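Local coordinates for ferric vibriobactin ABC transporter, periplasmic ferric vibriobactin-binding protein (PDB 3R5T) that binds the iron-loaded siderophore vibriobactin in the periplasm of Vibrio cholerae and probably hands it to an ABC transporter for import, at residues A187-S192 with R276-S281; Q121-L126 with E141-N146; G75-E80 with R101-L106; T18-P23 with I110-L115. All coordinates share one frame; numbering follows the deposited sequence. Where two conformers were deposited one is given.

Interaction 1 of 4, residues A187-S192 with R276-S281; sequences AQLLQS and REIINS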
# COMPACT_ATOMS: atom_id res chain seq x y z
N ALA A 187 -8.61 1.09 -2.45
CA ALA A 187 -10.06 1.21 -2.47
C ALA A 187 -10.61 1.44 -1.07
O ALA A 187 -11.44 2.31 -0.87
CB ALA A 187 -10.68 -0.03 -3.07
N GLN A 188 -10.09 0.68 -0.10
CA GLN A 188 -10.64 0.76 1.25
C GLN A 188 -10.31 2.11 1.91
O GLN A 188 -11.13 2.66 2.64
CB GLN A 188 -10.19 -0.43 2.10
CG GLN A 188 -10.66 -1.78 1.52
CD GLN A 188 -10.61 -2.94 2.51
OE1 GLN A 188 -11.37 -2.97 3.48
NE2 GLN A 188 -9.72 -3.91 2.25
N LEU A 189 -9.14 2.65 1.61
CA LEU A 189 -8.79 3.98 2.11
C LEU A 189 -9.78 5.03 1.60
O LEU A 189 -10.33 5.82 2.38
CB LEU A 189 -7.36 4.36 1.70
CG LEU A 189 -6.96 5.80 2.04
CD1 LEU A 189 -6.88 6.05 3.53
CD2 LEU A 189 -5.63 6.13 1.42
N LEU A 190 -10.05 5.02 0.30
CA LEU A 190 -11.00 6.00 -0.23
C LEU A 190 -12.42 5.79 0.30
O LEU A 190 -13.13 6.76 0.60
CB LEU A 190 -10.96 6.01 -1.77
CG LEU A 190 -10.06 7.09 -2.39
CD1 LEU A 190 -8.70 7.21 -1.73
CD2 LEU A 190 -9.93 6.89 -3.90
N GLN A 191 -12.84 4.53 0.40
CA GLN A 191 -14.15 4.19 0.95
C GLN A 191 -14.32 4.80 2.34
O GLN A 191 -15.42 5.25 2.71
CB GLN A 191 -14.32 2.68 1.07
CG GLN A 191 -14.40 1.91 -0.24
CD GLN A 191 -14.26 0.42 -0.01
OE1 GLN A 191 -14.71 -0.11 1.01
NE2 GLN A 191 -13.63 -0.27 -0.96
N SER A 192 -13.23 4.79 3.13
CA SER A 192 -13.29 5.24 4.52
C SER A 192 -13.60 6.73 4.67
O SER A 192 -14.08 7.15 5.73
CB SER A 192 -12.02 4.88 5.29
OG SER A 192 -10.94 5.72 4.95
N ARG A 276 -1.89 9.35 4.67
CA ARG A 276 -2.02 10.74 5.11
C ARG A 276 -1.90 11.71 3.94
O ARG A 276 -2.68 12.66 3.83
CB ARG A 276 -0.96 11.08 6.15
CG ARG A 276 -1.28 10.60 7.55
CD ARG A 276 -0.12 10.89 8.48
NE ARG A 276 -0.44 10.45 9.83
CZ ARG A 276 0.46 10.17 10.76
NH1 ARG A 276 1.76 10.28 10.50
NH2 ARG A 276 0.06 9.78 11.96
N GLU A 277 -0.91 11.50 3.08
CA GLU A 277 -0.72 12.39 1.95
C GLU A 277 -1.98 12.38 1.07
O GLU A 277 -2.45 13.43 0.63
CB GLU A 277 0.50 11.98 1.12
CG GLU A 277 1.83 12.16 1.83
CD GLU A 277 3.03 11.99 0.90
OE1 GLU A 277 2.92 12.34 -0.30
OE2 GLU A 277 4.08 11.53 1.37
N ILE A 278 -2.49 11.19 0.79
CA ILE A 278 -3.69 11.04 -0.04
C ILE A 278 -4.92 11.74 0.55
O ILE A 278 -5.62 12.47 -0.15
CB ILE A 278 -4.00 9.56 -0.30
CG1 ILE A 278 -2.87 8.93 -1.12
CG2 ILE A 278 -5.33 9.40 -1.01
CD1 ILE A 278 -2.85 7.40 -1.17
N ILE A 279 -5.18 11.52 1.83
CA ILE A 279 -6.30 12.17 2.49
C ILE A 279 -6.10 13.68 2.50
O ILE A 279 -7.06 14.43 2.26
CB ILE A 279 -6.48 11.63 3.92
CG1 ILE A 279 -6.79 10.12 3.87
CG2 ILE A 279 -7.60 12.36 4.66
CD1 ILE A 279 -7.82 9.73 2.82
N ASN A 280 -4.87 14.14 2.75
CA ASN A 280 -4.58 15.58 2.68
C ASN A 280 -4.96 16.13 1.31
O ASN A 280 -5.53 17.22 1.22
CB ASN A 280 -3.11 15.87 2.97
CG ASN A 280 -2.76 15.80 4.45
OD1 ASN A 280 -3.64 15.73 5.32
ND2 ASN A 280 -1.46 15.82 4.74
N SER A 281 -4.67 15.38 0.25
CA SER A 281 -4.97 15.86 -1.10
C SER A 281 -6.47 15.96 -1.31
O SER A 281 -6.96 16.85 -2.01
CB SER A 281 -4.31 14.98 -2.18
OG SER A 281 -5.04 13.78 -2.42
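Leu189 forks over two neighbouring isoleucines, Ile278 and Ile279, so that each of its methyls has a partner of its own. With CG anti to the backbone N (chi1 173°), the branch point is carried out toward helix 272-286. CD1 then rests 3.9 Å from Ile279 CD1, and CD2 lies 4.0 Å from Ile278 CD1 and close to CG2 of the same residue. The two isoleucines meet it with different shapes. Ile278 is extended, its CD1 stretched away from the backbone, whereas the chain of Ile279 is kinked at chi2 (-45°), which brings its CD1 across to the leucine. Leu190 has a smaller share: its CD1 stands 4.1 Å from Ile278 CG2, the two side chains meeting nearly at right angles.

The pair belongs to the lobe built on the mixed sheet of this two-lobed binding protein. Leu190 and Ile278 both also touch Leu263 of strand 260-264, while in the long helix 137-155 Phe147 packs on Leu189, and Trp150 and Val154 on Ile279. The local helix axes stay 11.1 Å apart and cross at -42°, a spacing that the leucine and isoleucine side chains bridge between them. Serine hydroxyls are turned back onto their own helices: Ser192 OG donates to Leu189 O at 2.6 Å, and Ser281 OG to Ile278 O at 2.7 Å.

Interaction 2 of 4, residues Q121-L126 with E141-N146; sequences QTWQSL and ERTIHN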
# COMPACT_ATOMS: atom_id res chain seq x y z
N GLN A 121 -5.52 -6.53 1.99
CA GLN A 121 -5.97 -5.96 3.25
C GLN A 121 -5.61 -4.49 3.34
O GLN A 121 -4.76 -3.99 2.61
CB GLN A 121 -5.50 -6.77 4.47
CG GLN A 121 -4.01 -6.96 4.53
CD GLN A 121 -3.54 -7.82 5.73
OE1 GLN A 121 -4.16 -7.83 6.79
NE2 GLN A 121 -2.44 -8.54 5.54
N THR A 122 -6.32 -3.78 4.20
CA THR A 122 -6.01 -2.39 4.46
C THR A 122 -4.62 -2.29 5.09
O THR A 122 -4.11 -3.27 5.62
CB THR A 122 -7.01 -1.80 5.44
OG1 THR A 122 -7.01 -2.57 6.64
CG2 THR A 122 -8.41 -1.83 4.87
N TRP A 123 -4.04 -1.10 5.10
CA TRP A 123 -2.80 -0.95 5.86
C TRP A 123 -3.06 -1.24 7.35
O TRP A 123 -2.19 -1.79 8.03
CB TRP A 123 -2.11 0.41 5.62
CG TRP A 123 -2.74 1.59 6.30
CD1 TRP A 123 -3.55 2.54 5.72
CD2 TRP A 123 -2.57 1.98 7.66
NE1 TRP A 123 -3.90 3.49 6.65
CE2 TRP A 123 -3.33 3.16 7.85
CE3 TRP A 123 -1.88 1.43 8.75
CZ2 TRP A 123 -3.38 3.81 9.09
CZ3 TRP A 123 -1.95 2.07 9.98
CH2 TRP A 123 -2.70 3.24 10.14
N GLN A 124 -4.24 -0.88 7.85
CA GLN A 124 -4.56 -1.13 9.24
C GLN A 124 -4.54 -2.61 9.57
O GLN A 124 -4.01 -3.01 10.63
CB GLN A 124 -5.92 -0.53 9.58
CG GLN A 124 -5.96 1.00 9.54
CD GLN A 124 -6.48 1.56 8.23
OE1 GLN A 124 -6.17 1.07 7.12
NE2 GLN A 124 -7.26 2.61 8.34
N SER A 125 -5.12 -3.42 8.70
CA SER A 125 -5.16 -4.87 8.92
C SER A 125 -3.74 -5.44 8.90
O SER A 125 -3.39 -6.31 9.71
CB SER A 125 -6.03 -5.53 7.85
OG SER A 125 -6.05 -6.93 8.00
N LEU A 126 -2.92 -4.96 7.98
CA LEU A 126 -1.53 -5.40 7.94
C LEU A 126 -0.82 -4.95 9.22
O LEU A 126 -0.06 -5.71 9.81
CB LEU A 126 -0.86 -4.80 6.71
CG LEU A 126 0.61 -5.17 6.52
CD1 LEU A 126 0.75 -6.67 6.26
CD2 LEU A 126 1.26 -4.36 5.39
N GLU A 141 -2.78 -0.66 17.75
CA GLU A 141 -4.16 -0.30 18.02
C GLU A 141 -4.34 1.21 18.16
O GLU A 141 -5.31 1.79 17.66
CB GLU A 141 -4.69 -1.05 19.27
CG GLU A 141 -6.24 -1.00 19.43
CD GLU A 141 -6.82 -2.09 20.32
OE1 GLU A 141 -6.96 -3.27 19.88
OE2 GLU A 141 -7.16 -1.76 21.46
N ARG A 142 -3.40 1.85 18.85
CA ARG A 142 -3.44 3.30 19.04
C ARG A 142 -3.32 4.02 17.70
O ARG A 142 -4.08 4.94 17.39
CB ARG A 142 -2.30 3.73 19.96
CG ARG A 142 -2.15 5.24 20.11
CD ARG A 142 -1.35 5.59 21.36
NE ARG A 142 -0.05 4.92 21.42
CZ ARG A 142 0.24 3.92 22.25
NH1 ARG A 142 -0.67 3.45 23.08
NH2 ARG A 142 1.46 3.38 22.23
N THR A 143 -2.33 3.60 16.91
CA THR A 143 -2.11 4.19 15.59
C THR A 143 -3.34 4.09 14.69
O THR A 143 -3.76 5.07 14.04
CB THR A 143 -0.90 3.54 14.91
OG1 THR A 143 0.26 3.75 15.72
CG2 THR A 143 -0.65 4.14 13.52
N ILE A 144 -3.93 2.90 14.64
CA ILE A 144 -5.12 2.65 13.84
C ILE A 144 -6.30 3.47 14.35
O ILE A 144 -7.01 4.11 13.57
CB ILE A 144 -5.46 1.14 13.85
CG1 ILE A 144 -4.37 0.36 13.10
CG2 ILE A 144 -6.84 0.87 13.24
CD1 ILE A 144 -4.43 -1.10 13.41
N HIS A 145 -6.49 3.48 15.66
CA HIS A 145 -7.60 4.21 16.22
C HIS A 145 -7.50 5.72 15.94
O HIS A 145 -8.50 6.37 15.59
CB HIS A 145 -7.69 3.97 17.73
CG HIS A 145 -8.60 4.92 18.43
ND1 HIS A 145 -9.96 4.75 18.45
CD2 HIS A 145 -8.35 6.08 19.07
CE1 HIS A 145 -10.52 5.75 19.12
NE2 HIS A 145 -9.56 6.57 19.51
N ASN A 146 -6.29 6.27 16.07
CA ASN A 146 -6.12 7.70 15.82
C ASN A 146 -6.41 8.04 14.36
O ASN A 146 -7.00 9.08 14.07
CB ASN A 146 -4.71 8.16 16.18
CG ASN A 146 -4.46 8.19 17.67
OD1 ASN A 146 -5.38 8.18 18.48
ND2 ASN A 146 -3.18 8.23 18.03
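Gln124 lies across Ile144, and its first two carbons do most of the touching. CB sits 3.9 Å from Ile144 CG1, with CG2 only slightly farther. CG, placed beside the backbone N by chi1, comes to 3.8 Å from Ile144 CG2, so this aliphatic stem straddles the branch of the isoleucine. At chi2 (96°) the chain bends, and the amide leaves the apolar patch. OE1 ends 3.2 Å above the plane of the Trp123 ring, displaced toward the rim, while NE2 donates to Glu148 OE1, one turn beyond Ile144 on helix 137-155. A glutamine suits the spot because its hydrocarbon half can pack while its polar end still reaches a carboxylate.

Ile144 also extends CD1 to 3.4 Å from Gln124 O, against the backbone of the opposing helix. Next to this, Trp123 turns the edge of its six-membered ring to Thr143, CH2 meeting the methyl CG2 at 4.1 Å. Thr143 OG1 is occupied with Gln139 O in its own helix, which leaves the methyl for the indole. Trp123 also stacks edge-to-face with Phe147 and touches Leu272 and Ala275 of helix 272-286.

The two segments belong to helices 123-134 and 137-155, consecutive in the chain and joined by a short turn. Thr122 N-caps the former, its OG1 accepting from Ser125 N at 2.9 Å. Across the contact itself the cohesion is van der Waals, with the bond from Gln124 to Glu148 adding a polar tie between the same two helices at its margin.

Interaction 3 of 4, residues G75-E80 with R101-L106; sequences GSVDLE and RDQIPL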
# COMPACT_ATOMS: atom_id res chain seq x y z
N GLY A 75 14.22 -8.80 -5.73
CA GLY A 75 14.54 -9.83 -6.70
C GLY A 75 15.82 -10.59 -6.41
O GLY A 75 15.96 -11.73 -6.83
N SER A 76 16.73 -9.97 -5.67
CA SER A 76 18.05 -10.53 -5.45
C SER A 76 18.46 -10.65 -3.97
O SER A 76 19.30 -9.88 -3.51
CB SER A 76 19.10 -9.69 -6.20
OG SER A 76 18.83 -8.28 -6.14
N VAL A 77 17.89 -11.60 -3.22
CA VAL A 77 18.14 -11.65 -1.76
C VAL A 77 19.62 -11.87 -1.45
O VAL A 77 20.22 -12.84 -1.92
CB VAL A 77 17.30 -12.73 -1.06
CG1 VAL A 77 17.69 -12.82 0.41
CG2 VAL A 77 15.83 -12.42 -1.19
N ASP A 78 20.21 -10.98 -0.66
CA ASP A 78 21.61 -11.08 -0.26
C ASP A 78 21.69 -11.75 1.11
O ASP A 78 21.51 -11.11 2.16
CB ASP A 78 22.25 -9.68 -0.26
CG ASP A 78 23.74 -9.71 0.08
OD1 ASP A 78 24.22 -10.70 0.66
OD2 ASP A 78 24.42 -8.71 -0.23
N LEU A 79 21.93 -13.05 1.12
CA LEU A 79 21.92 -13.79 2.38
C LEU A 79 23.04 -13.34 3.33
O LEU A 79 22.84 -13.34 4.55
CB LEU A 79 22.04 -15.29 2.14
CG LEU A 79 20.83 -15.91 1.43
CD1 LEU A 79 21.13 -17.36 1.08
CD2 LEU A 79 19.56 -15.80 2.29
N GLU A 80 24.20 -12.99 2.79
CA GLU A 80 25.30 -12.52 3.64
C GLU A 80 24.83 -11.31 4.43
O GLU A 80 25.08 -11.21 5.63
CB GLU A 80 26.53 -12.18 2.79
CG GLU A 80 27.65 -11.55 3.59
CD GLU A 80 28.86 -11.26 2.73
OE1 GLU A 80 29.28 -12.17 1.97
OE2 GLU A 80 29.41 -10.13 2.81
N ARG A 101 9.08 -14.99 -1.29
CA ARG A 101 8.40 -16.19 -0.83
C ARG A 101 9.23 -17.46 -1.05
O ARG A 101 9.32 -18.31 -0.15
CB ARG A 101 7.03 -16.33 -1.50
CG ARG A 101 6.27 -17.57 -1.09
CD ARG A 101 4.82 -17.52 -1.56
NE ARG A 101 4.13 -18.77 -1.22
CZ ARG A 101 3.00 -19.18 -1.79
NH1 ARG A 101 2.46 -20.33 -1.42
NH2 ARG A 101 2.42 -18.44 -2.73
N ASP A 102 9.86 -17.59 -2.21
CA ASP A 102 10.60 -18.81 -2.52
C ASP A 102 11.91 -18.96 -1.75
O ASP A 102 12.50 -20.04 -1.73
CB ASP A 102 10.87 -18.92 -4.03
CG ASP A 102 9.61 -19.15 -4.83
OD1 ASP A 102 8.55 -19.43 -4.21
OD2 ASP A 102 9.66 -19.04 -6.07
N GLN A 103 12.35 -17.89 -1.12
CA GLN A 103 13.58 -17.89 -0.33
C GLN A 103 13.33 -18.15 1.15
O GLN A 103 14.26 -18.13 1.96
CB GLN A 103 14.33 -16.57 -0.52
CG GLN A 103 14.97 -16.42 -1.90
CD GLN A 103 13.96 -16.12 -2.99
OE1 GLN A 103 13.16 -15.19 -2.87
NE2 GLN A 103 13.99 -16.89 -4.08
N ILE A 104 12.08 -18.41 1.51
CA ILE A 104 11.77 -18.62 2.94
C ILE A 104 12.60 -19.69 3.65
O ILE A 104 13.13 -19.44 4.74
CB ILE A 104 10.25 -18.79 3.17
CG1 ILE A 104 9.59 -17.43 3.02
CG2 ILE A 104 9.99 -19.32 4.57
CD1 ILE A 104 8.07 -17.45 3.10
N PRO A 105 12.78 -20.87 3.04
CA PRO A 105 13.60 -21.88 3.71
C PRO A 105 15.03 -21.41 4.00
O PRO A 105 15.59 -21.75 5.04
CB PRO A 105 13.59 -23.05 2.72
CG PRO A 105 12.29 -22.89 1.98
CD PRO A 105 12.16 -21.40 1.81
N LEU A 106 15.62 -20.65 3.09
CA LEU A 106 16.97 -20.13 3.33
C LEU A 106 16.96 -19.09 4.44
O LEU A 106 17.85 -19.06 5.29
CB LEU A 106 17.59 -19.55 2.05
CG LEU A 106 17.95 -20.58 0.98
CD1 LEU A 106 18.15 -19.94 -0.40
CD2 LEU A 106 19.21 -21.33 1.41
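Gln103 and Leu106, three residues apart, face Val77 and Leu79. Along the second segment, Arg101 to Gln103 form a 3-10 turn, and Ile104 N reaches back to Arg101 O at 3.2 Å. Gln103 closes that turn; its CG stands 4.2 Å from Val77 CG2, and the bend at chi2 (74°) folds the amide back to put OE1 at the same distance from that methyl, the two side chains sliding past each other in opposite directions. Pro105 follows in the first turn of helix 104-108, where a residue without an N-H costs no helical bond. Leu106 then sets CD1 at 4.2 Å from Leu79 CD1.

On the other side, Asp78 N-caps helix 79-85, and its apolar neighbours Val77 and Leu79 both point toward segment 101-106, Val77 at the 3-10 turn and Leu79 at helix 104-108. Val77 reaches further, touching Ala100 in a loop and Trp72 on strand 69-73. The contact thus joins the N-terminal ends of two helices of the lobe with the parallel sheet. Contacts no closer than 4.2 Å, nearly all between carbons, imply a light van der Waals touch at the surface, where glutamine can offer carbon to the valine and remain compatible with water.

Interaction 4 of 4, residues T18-P23 with I110-L115; sequences TIPSQP and IAPTIL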
# COMPACT_ATOMS: atom_id res chain seq x y z
N THR A 18 7.00 -20.11 14.81
CA THR A 18 7.12 -19.80 16.21
C THR A 18 8.15 -18.71 16.42
O THR A 18 9.31 -18.81 16.00
CB THR A 18 7.46 -21.05 17.04
OG1 THR A 18 6.39 -21.99 16.90
CG2 THR A 18 7.62 -20.70 18.52
N ILE A 19 7.70 -17.63 17.04
CA ILE A 19 8.58 -16.54 17.39
C ILE A 19 8.93 -16.69 18.87
O ILE A 19 8.09 -16.51 19.75
CB ILE A 19 7.92 -15.19 17.09
CG1 ILE A 19 7.42 -15.16 15.64
CG2 ILE A 19 8.87 -14.06 17.36
CD1 ILE A 19 6.62 -13.92 15.30
N PRO A 20 10.18 -17.05 19.14
CA PRO A 20 10.61 -17.47 20.49
C PRO A 20 10.62 -16.34 21.50
O PRO A 20 10.34 -16.55 22.68
CB PRO A 20 12.05 -17.96 20.26
CG PRO A 20 12.16 -18.21 18.78
CD PRO A 20 11.24 -17.24 18.13
N SER A 21 10.94 -15.14 21.04
CA SER A 21 11.07 -13.97 21.90
C SER A 21 10.58 -12.72 21.17
O SER A 21 10.58 -12.69 19.94
CB SER A 21 12.54 -13.79 22.29
OG SER A 21 13.38 -13.89 21.14
N GLN A 22 10.16 -11.70 21.92
CA GLN A 22 9.71 -10.46 21.26
C GLN A 22 10.80 -9.93 20.33
O GLN A 22 11.91 -9.65 20.76
CB GLN A 22 9.36 -9.37 22.27
CG GLN A 22 8.79 -8.11 21.62
CD GLN A 22 8.20 -7.13 22.62
OE1 GLN A 22 8.56 -7.15 23.80
NE2 GLN A 22 7.30 -6.26 22.16
N PRO A 23 10.47 -9.78 19.05
CA PRO A 23 11.46 -9.27 18.11
C PRO A 23 11.98 -7.87 18.47
O PRO A 23 11.20 -6.96 18.76
CB PRO A 23 10.68 -9.21 16.79
CG PRO A 23 9.67 -10.30 16.93
CD PRO A 23 9.25 -10.26 18.38
N ILE A 110 18.14 -18.62 9.20
CA ILE A 110 18.82 -17.50 9.84
C ILE A 110 18.08 -16.95 11.06
O ILE A 110 18.68 -16.69 12.09
CB ILE A 110 19.03 -16.34 8.85
CG1 ILE A 110 19.67 -16.85 7.55
CG2 ILE A 110 19.86 -15.24 9.50
CD1 ILE A 110 19.89 -15.78 6.49
N ALA A 111 16.76 -16.79 10.91
CA ALA A 111 15.91 -16.27 11.98
C ALA A 111 14.46 -16.62 11.71
O ALA A 111 14.09 -16.93 10.57
CB ALA A 111 16.08 -14.75 12.11
N PRO A 112 13.60 -16.53 12.74
CA PRO A 112 12.17 -16.76 12.52
C PRO A 112 11.68 -15.89 11.37
O PRO A 112 11.90 -14.67 11.37
CB PRO A 112 11.54 -16.31 13.84
CG PRO A 112 12.63 -16.59 14.87
CD PRO A 112 13.92 -16.25 14.15
N THR A 113 11.03 -16.51 10.40
CA THR A 113 10.62 -15.82 9.17
C THR A 113 9.11 -15.93 9.00
O THR A 113 8.55 -17.03 9.07
CB THR A 113 11.37 -16.43 7.96
OG1 THR A 113 12.77 -16.22 8.15
CG2 THR A 113 10.96 -15.77 6.65
N ILE A 114 8.46 -14.79 8.80
CA ILE A 114 7.00 -14.75 8.63
C ILE A 114 6.60 -14.22 7.26
O ILE A 114 7.36 -13.49 6.60
CB ILE A 114 6.31 -13.95 9.76
CG1 ILE A 114 6.70 -12.45 9.72
CG2 ILE A 114 6.59 -14.61 11.12
CD1 ILE A 114 5.82 -11.57 10.63
N LEU A 115 5.41 -14.61 6.83
CA LEU A 115 4.92 -14.34 5.47
C LEU A 115 3.52 -13.72 5.55
O LEU A 115 2.59 -14.32 6.11
CB LEU A 115 4.89 -15.66 4.70
CG LEU A 115 4.29 -15.70 3.30
CD1 LEU A 115 5.09 -14.82 2.35
CD2 LEU A 115 4.21 -17.13 2.78
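The nearest to flat groups here are two proline rings, each puckered C-gamma exo, Pro20 and Pro112, which meet obliquely at their corners without stacking: Pro20 CD comes to 3.6 Å from Pro112 CG. Beside that touch, the carbonyl oxygen of Thr18 lies 4.0 Å from Pro112 CB, so the second ring packs against backbone as well as against the first ring. Proline suits both places: Pro20 comes just after the end of strand 16-19, and Pro112 just before strand 113-116, where a compact ring packs without presenting an N-H that needs a partner.

Farther along, Ile19 and Ile114 make the second touch, CD1 of the former at 4.2 Å from CG2 of the latter. Ile19 is stretched out from CB (chi2 174°), which carries its end toward the other strand. In Ile114 chi1 of 65° puts CG1 between the backbone N and carbonyl carbon, and the methyl CG2, not the longer branch, meets Ile19. Phe9 of strand 7-10 touches both isoleucines.

Strand 16-19 is one arm of a two-stranded antiparallel hairpin, and strand 113-116 is an outermost strand of the parallel sheet, bonded on one side to strand 89-93. The hairpin therefore docks at the margin of that sheet, where Thr17 OG1 bonds with Thr113 O. Thr113 OG1 donates to Ala111 O at 2.8 Å, tilted 30° from the carbonyl plane, a bond that spans Pro112. Between the two segments, the isoleucines hold by burial of carbon, while the prolines meet nearer the surface by van der Waals contact.

The four contacts fall into two touching pairs. Interactions 3 and 4 belong to the lobe with the parallel sheet: their centres are 16 Å apart, and Ile104 CD1 packs on Leu115 CD2 at 3.9 Å, helix 104-108 leading through a short loop into strand 113-116. Interactions 1 and 2 have centres 13 Å apart and meet where Gln188 CD approaches Thr122 CG2 at 3.4 Å, with helix 137-155 running by both. Interaction 1 lies across the chain's centre from interactions 3 and 4, centres 33 and 32 Å away. Vibriobactin lies between the lobes, about 12 Å from the side chains of Ile278 in interaction 1 and Gln103 in interaction 3.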